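Local coordinates for protein galectin (Xenopus laevis, PDB 3WUC) that binds lactose and probably other beta-galactosides, as a proto-type galectin of the skin, and possibly laminin, at residues 11-23 against 127-137. Sequence-based numbering, arbitrary orientation.
Sequences ITNLNLHKGHRVE and NNIELISISVH
On the outermost strand that this chain gives to one sheet of the galectin beta-sandwich, strand 129-136 runs antiparallel to strand 20-23, with Val22 facing Val136 as a non-hydrogen-bonded pair and Glu23 facing Ser135 as a hydrogen-bonded one. In the latter, Glu23 N reaches Ser135 O at 2.8 Å and Ser135 N returns to Glu23 O at 2.9 Å. The chain's last residue, His137, keeps the ladder going: Arg21 N donates to His137 O and His137 N to Arg21 O, while His20 ND1 meets the second terminal oxygen, His137 OXT, at 2.9 Å, almost straight and in the plane of the imidazole. Two donors thus grip the carboxylate. The Arg21 guanidinium stacks on the His137 side chain, planes 17° apart, with His137 CB over the guanidinium centre, so the overlap is offset, and Arg21 NH2 lies 3.5 Å from His137 CD2.

The other face of this pair of strands looks into the sandwich. There Ile134, its CG1 anti to the backbone N (chi1 173°), sends CD1 tip to tip against Ile11 CD1 of the opposing sheet, a tight 3.3 Å, and Leu14 and Leu16 reach Val136 CG1. On the outer face one water donates to Glu23 O and OE2 and accepts from Ser133 OG and Ser135 OG; Glu23 OE1 is salt-bridged to Arg25 of a third subunit. Ser133 to Ser135 also pair with a strand of the second subunit, extending the sheet across the interface.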
loop_
_atom_site.group_PDB
_atom_site.type_symbol
_atom_site.label_atom_id
_atom_site.label_comp_id
_atom_site.label_asym_id
_atom_site.label_seq_id
_atom_site.Cartn_x
_atom_site.Cartn_y
_atom_site.Cartn_z
ATOM N N ILE B 11 9.694 4.837 -15.770
ATOM C CA ILE B 11 10.110 3.573 -15.189
ATOM C C ILE B 11 10.569 2.702 -16.352
ATOM O O ILE B 11 9.864 2.601 -17.373
ATOM C CB ILE B 11 8.909 2.965 -14.413
ATOM C CG1 ILE B 11 8.567 3.899 -13.255
ATOM C CG2 ILE B 11 9.332 1.579 -13.936
ATOM C CD1 ILE B 11 7.242 3.694 -12.585
ATOM N N THR B 12 11.790 2.142 -16.305
ATOM C CA THR B 12 12.188 1.196 -17.272
ATOM C C THR B 12 12.491 -0.169 -16.596
ATOM O O THR B 12 12.575 -0.232 -15.339
ATOM C CB THR B 12 13.421 1.724 -18.043
ATOM O OG1 THR B 12 14.409 2.056 -17.055
ATOM C CG2 THR B 12 13.063 2.940 -18.816
ATOM N N ASN B 13 12.578 -1.213 -17.372
ATOM C CA ASN B 13 12.774 -2.543 -16.957
ATOM C C ASN B 13 11.664 -3.006 -16.040
ATOM O O ASN B 13 11.878 -3.847 -15.115
ATOM C CB ASN B 13 14.119 -2.792 -16.224
ATOM C CG ASN B 13 15.337 -2.632 -17.100
ATOM O OD1 ASN B 13 15.227 -2.719 -18.311
ATOM N ND2 ASN B 13 16.453 -2.341 -16.510
ATOM N N LEU B 14 10.460 -2.575 -16.345
ATOM C CA LEU B 14 9.304 -2.956 -15.514
ATOM C C LEU B 14 9.027 -4.475 -15.508
ATOM O O LEU B 14 8.619 -4.978 -14.455
ATOM C CB LEU B 14 8.076 -2.160 -15.933
ATOM C CG LEU B 14 6.912 -2.352 -14.952
ATOM C CD1 LEU B 14 7.133 -1.739 -13.565
ATOM C CD2 LEU B 14 5.628 -1.799 -15.597
ATOM N N ASN B 15 9.314 -5.184 -16.588
ATOM C CA ASN B 15 9.141 -6.633 -16.689
ATOM C C ASN B 15 7.766 -7.122 -16.315
ATOM O O ASN B 15 7.611 -8.142 -15.646
ATOM C CB ASN B 15 10.180 -7.324 -15.818
ATOM C CG ASN B 15 10.497 -8.696 -16.284
ATOM O OD1 ASN B 15 10.403 -9.033 -17.454
ATOM N ND2 ASN B 15 10.893 -9.522 -15.366
ATOM N N LEU B 16 6.755 -6.405 -16.775
ATOM C CA LEU B 16 5.369 -6.774 -16.558
ATOM C C LEU B 16 4.938 -7.735 -17.657
ATOM O O LEU B 16 4.838 -7.355 -18.791
ATOM C CB LEU B 16 4.466 -5.555 -16.525
ATOM C CG LEU B 16 3.024 -5.773 -16.186
ATOM C CD1 LEU B 16 2.806 -6.144 -14.738
ATOM C CD2 LEU B 16 2.255 -4.560 -16.576
ATOM N N HIS B 17 4.608 -8.946 -17.296
ATOM C CA HIS B 17 4.150 -9.960 -18.215
ATOM C C HIS B 17 2.642 -10.069 -18.269
ATOM O O HIS B 17 1.954 -9.655 -17.355
ATOM C CB HIS B 17 4.716 -11.296 -17.778
ATOM C CG HIS B 17 6.207 -11.368 -17.929
ATOM N ND1 HIS B 17 6.802 -12.098 -18.955
ATOM C CD2 HIS B 17 7.207 -10.771 -17.255
ATOM C CE1 HIS B 17 8.116 -11.967 -18.866
ATOM N NE2 HIS B 17 8.387 -11.138 -17.871
ATOM N N LYS B 18 2.092 -10.683 -19.321
ATOM C CA LYS B 18 0.637 -10.912 -19.344
ATOM C C LYS B 18 0.181 -11.742 -18.112
ATOM O O LYS B 18 0.910 -12.609 -17.626
ATOM C CB LYS B 18 0.207 -11.501 -20.717
ATOM C CG LYS B 18 0.305 -10.492 -21.829
ATOM C CD LYS B 18 -0.185 -11.059 -23.138
ATOM C CE LYS B 18 -0.060 -9.992 -24.204
ATOM N NZ LYS B 18 -0.084 -10.600 -25.568
ATOM N N GLY B 19 -1.030 -11.493 -17.646
ATOM C CA GLY B 19 -1.580 -12.172 -16.484
ATOM C C GLY B 19 -1.272 -11.402 -15.192
ATOM O O GLY B 19 -1.604 -11.844 -14.054
ATOM N N HIS B 20 -0.581 -10.266 -15.338
ATOM C CA HIS B 20 -0.245 -9.396 -14.248
ATOM C C HIS B 20 -0.744 -7.986 -14.476
ATOM O O HIS B 20 -1.195 -7.655 -15.600
ATOM C CB HIS B 20 1.287 -9.403 -14.084
ATOM C CG HIS B 20 1.783 -10.763 -13.754
ATOM N ND1 HIS B 20 1.833 -11.256 -12.463
ATOM C CD2 HIS B 20 2.094 -11.808 -14.562
ATOM C CE1 HIS B 20 2.258 -12.510 -12.485
ATOM N NE2 HIS B 20 2.438 -12.862 -13.743
ATOM N N ARG B 21 -0.739 -7.179 -13.425
ATOM C CA ARG B 21 -1.348 -5.823 -13.448
ATOM C C ARG B 21 -0.379 -4.847 -12.774
ATOM O O ARG B 21 0.410 -5.234 -11.855
ATOM C CB ARG B 21 -2.728 -5.731 -12.848
ATOM C CG ARG B 21 -2.849 -6.145 -11.415
ATOM C CD ARG B 21 -4.267 -5.956 -10.863
ATOM N NE ARG B 21 -4.275 -6.208 -9.419
ATOM C CZ ARG B 21 -4.321 -7.431 -8.855
ATOM N NH1 ARG B 21 -4.381 -8.536 -9.597
ATOM N NH2 ARG B 21 -4.303 -7.552 -7.531
ATOM N N VAL B 22 -0.514 -3.610 -13.151
ATOM C CA VAL B 22 0.203 -2.497 -12.575
ATOM C C VAL B 22 -0.772 -1.488 -12.110
ATOM O O VAL B 22 -1.666 -1.044 -12.843
ATOM C CB VAL B 22 1.357 -1.943 -13.449
ATOM C CG1 VAL B 22 0.872 -1.468 -14.816
ATOM C CG2 VAL B 22 2.136 -0.887 -12.734
ATOM N N GLU B 23 -0.551 -1.018 -10.857
ATOM C CA GLU B 23 -1.345 -0.005 -10.212
ATOM C C GLU B 23 -0.507 1.284 -10.052
ATOM O O GLU B 23 0.601 1.205 -9.563
ATOM C CB GLU B 23 -1.752 -0.478 -8.810
ATOM C CG GLU B 23 -2.468 0.593 -7.999
ATOM C CD GLU B 23 -2.758 0.153 -6.551
ATOM O OE1 GLU B 23 -3.339 -0.992 -6.409
ATOM O OE2 GLU B 23 -2.254 0.912 -5.616
ATOM N N ASN B 127 3.009 11.657 -17.124
ATOM C CA ASN B 127 3.112 12.998 -17.661
ATOM C C ASN B 127 1.971 13.819 -17.021
ATOM O O ASN B 127 0.768 13.429 -17.048
ATOM C CB ASN B 127 3.016 12.983 -19.208
ATOM C CG ASN B 127 4.235 12.296 -19.886
ATOM O OD1 ASN B 127 5.338 12.486 -19.480
ATOM N ND2 ASN B 127 4.004 11.537 -20.892
ATOM N N ASN B 128 2.353 14.978 -16.470
ATOM C CA ASN B 128 1.448 15.884 -15.740
ATOM C C ASN B 128 0.732 15.183 -14.546
ATOM O O ASN B 128 -0.376 15.562 -14.144
ATOM C CB ASN B 128 0.417 16.418 -16.758
ATOM C CG ASN B 128 0.893 17.702 -17.444
ATOM O OD1 ASN B 128 2.007 18.155 -17.177
ATOM N ND2 ASN B 128 0.046 18.303 -18.273
ATOM N N ILE B 129 1.415 14.236 -13.961
ATOM C CA ILE B 129 0.940 13.600 -12.733
ATOM C C ILE B 129 2.136 13.159 -11.941
ATOM O O ILE B 129 3.114 12.578 -12.474
ATOM C CB ILE B 129 -0.028 12.452 -13.136
ATOM C CG1 ILE B 129 -0.422 11.691 -11.844
ATOM C CG2 ILE B 129 0.586 11.459 -14.099
ATOM C CD1 ILE B 129 -1.487 10.610 -12.010
ATOM N N GLU B 130 2.144 13.444 -10.652
ATOM C CA GLU B 130 3.237 13.248 -9.774
ATOM C C GLU B 130 3.114 11.902 -9.105
ATOM O O GLU B 130 2.053 11.633 -8.527
ATOM C CB GLU B 130 3.255 14.377 -8.748
ATOM C CG GLU B 130 4.095 14.272 -7.541
ATOM C CD GLU B 130 3.966 15.579 -6.687
ATOM O OE1 GLU B 130 2.951 16.367 -6.817
ATOM O OE2 GLU B 130 4.880 15.807 -5.892
ATOM N N LEU B 131 4.122 11.063 -9.154
ATOM C CA LEU B 131 4.045 9.738 -8.563
ATOM C C LEU B 131 3.726 9.737 -7.088
ATOM O O LEU B 131 4.373 10.447 -6.329
ATOM C CB LEU B 131 5.374 8.994 -8.755
ATOM C CG LEU B 131 5.374 7.523 -8.303
ATOM C CD1 LEU B 131 4.418 6.626 -9.065
ATOM C CD2 LEU B 131 6.839 7.045 -8.357
ATOM N N ILE B 132 2.755 8.897 -6.670
ATOM C CA ILE B 132 2.577 8.534 -5.273
ATOM C C ILE B 132 3.062 7.115 -5.074
ATOM O O ILE B 132 3.841 6.864 -4.125
ATOM C CB ILE B 132 1.134 8.738 -4.795
ATOM C CG1 ILE B 132 0.803 10.218 -4.772
ATOM C CG2 ILE B 132 0.927 8.120 -3.419
ATOM C CD1 ILE B 132 -0.684 10.450 -4.660
ATOM N N SER B 133 2.618 6.141 -5.884
ATOM C CA SER B 133 3.076 4.786 -5.744
ATOM C C SER B 133 2.808 4.028 -7.030
ATOM O O SER B 133 1.887 4.372 -7.800
ATOM C CB SER B 133 2.491 4.058 -4.558
ATOM O OG SER B 133 1.060 3.940 -4.726
ATOM N N ILE B 134 3.629 3.049 -7.257
ATOM C CA ILE B 134 3.450 2.080 -8.292
ATOM C C ILE B 134 3.552 0.676 -7.701
ATOM O O ILE B 134 4.434 0.420 -6.918
ATOM C CB ILE B 134 4.431 2.258 -9.460
ATOM C CG1 ILE B 134 4.309 1.138 -10.424
ATOM C CG2 ILE B 134 5.860 2.254 -8.956
ATOM C CD1 ILE B 134 4.958 1.444 -11.745
ATOM N N SER B 135 2.577 -0.169 -7.985
ATOM C CA SER B 135 2.567 -1.548 -7.474
ATOM C C SER B 135 2.272 -2.543 -8.531
ATOM O O SER B 135 1.419 -2.294 -9.393
ATOM C CB SER B 135 1.422 -1.640 -6.371
ATOM O OG SER B 135 1.550 -0.566 -5.421
ATOM N N VAL B 136 2.934 -3.694 -8.504
ATOM C CA VAL B 136 2.661 -4.771 -9.461
ATOM C C VAL B 136 2.157 -6.033 -8.776
ATOM O O VAL B 136 2.562 -6.360 -7.647
ATOM C CB VAL B 136 3.883 -5.069 -10.394
ATOM C CG1 VAL B 136 4.242 -3.871 -11.219
ATOM C CG2 VAL B 136 5.058 -5.563 -9.624
ATOM N N HIS B 137 1.234 -6.747 -9.429
ATOM C CA HIS B 137 0.657 -7.961 -8.862
ATOM C C HIS B 137 0.582 -8.936 -9.998
ATOM O O HIS B 137 -0.023 -8.608 -11.046
ATOM C CB HIS B 137 -0.770 -7.723 -8.291
ATOM C CG HIS B 137 -0.867 -6.797 -7.108
ATOM N ND1 HIS B 137 -0.631 -5.432 -7.196
ATOM C CD2 HIS B 137 -1.253 -7.027 -5.823
ATOM C CE1 HIS B 137 -0.842 -4.868 -6.011
ATOM N NE2 HIS B 137 -1.221 -5.813 -5.162
ATOM O OXT HIS B 137 1.068 -10.058 -9.929
HETATM O O HOH W 1 0.334 1.635 -6.365
#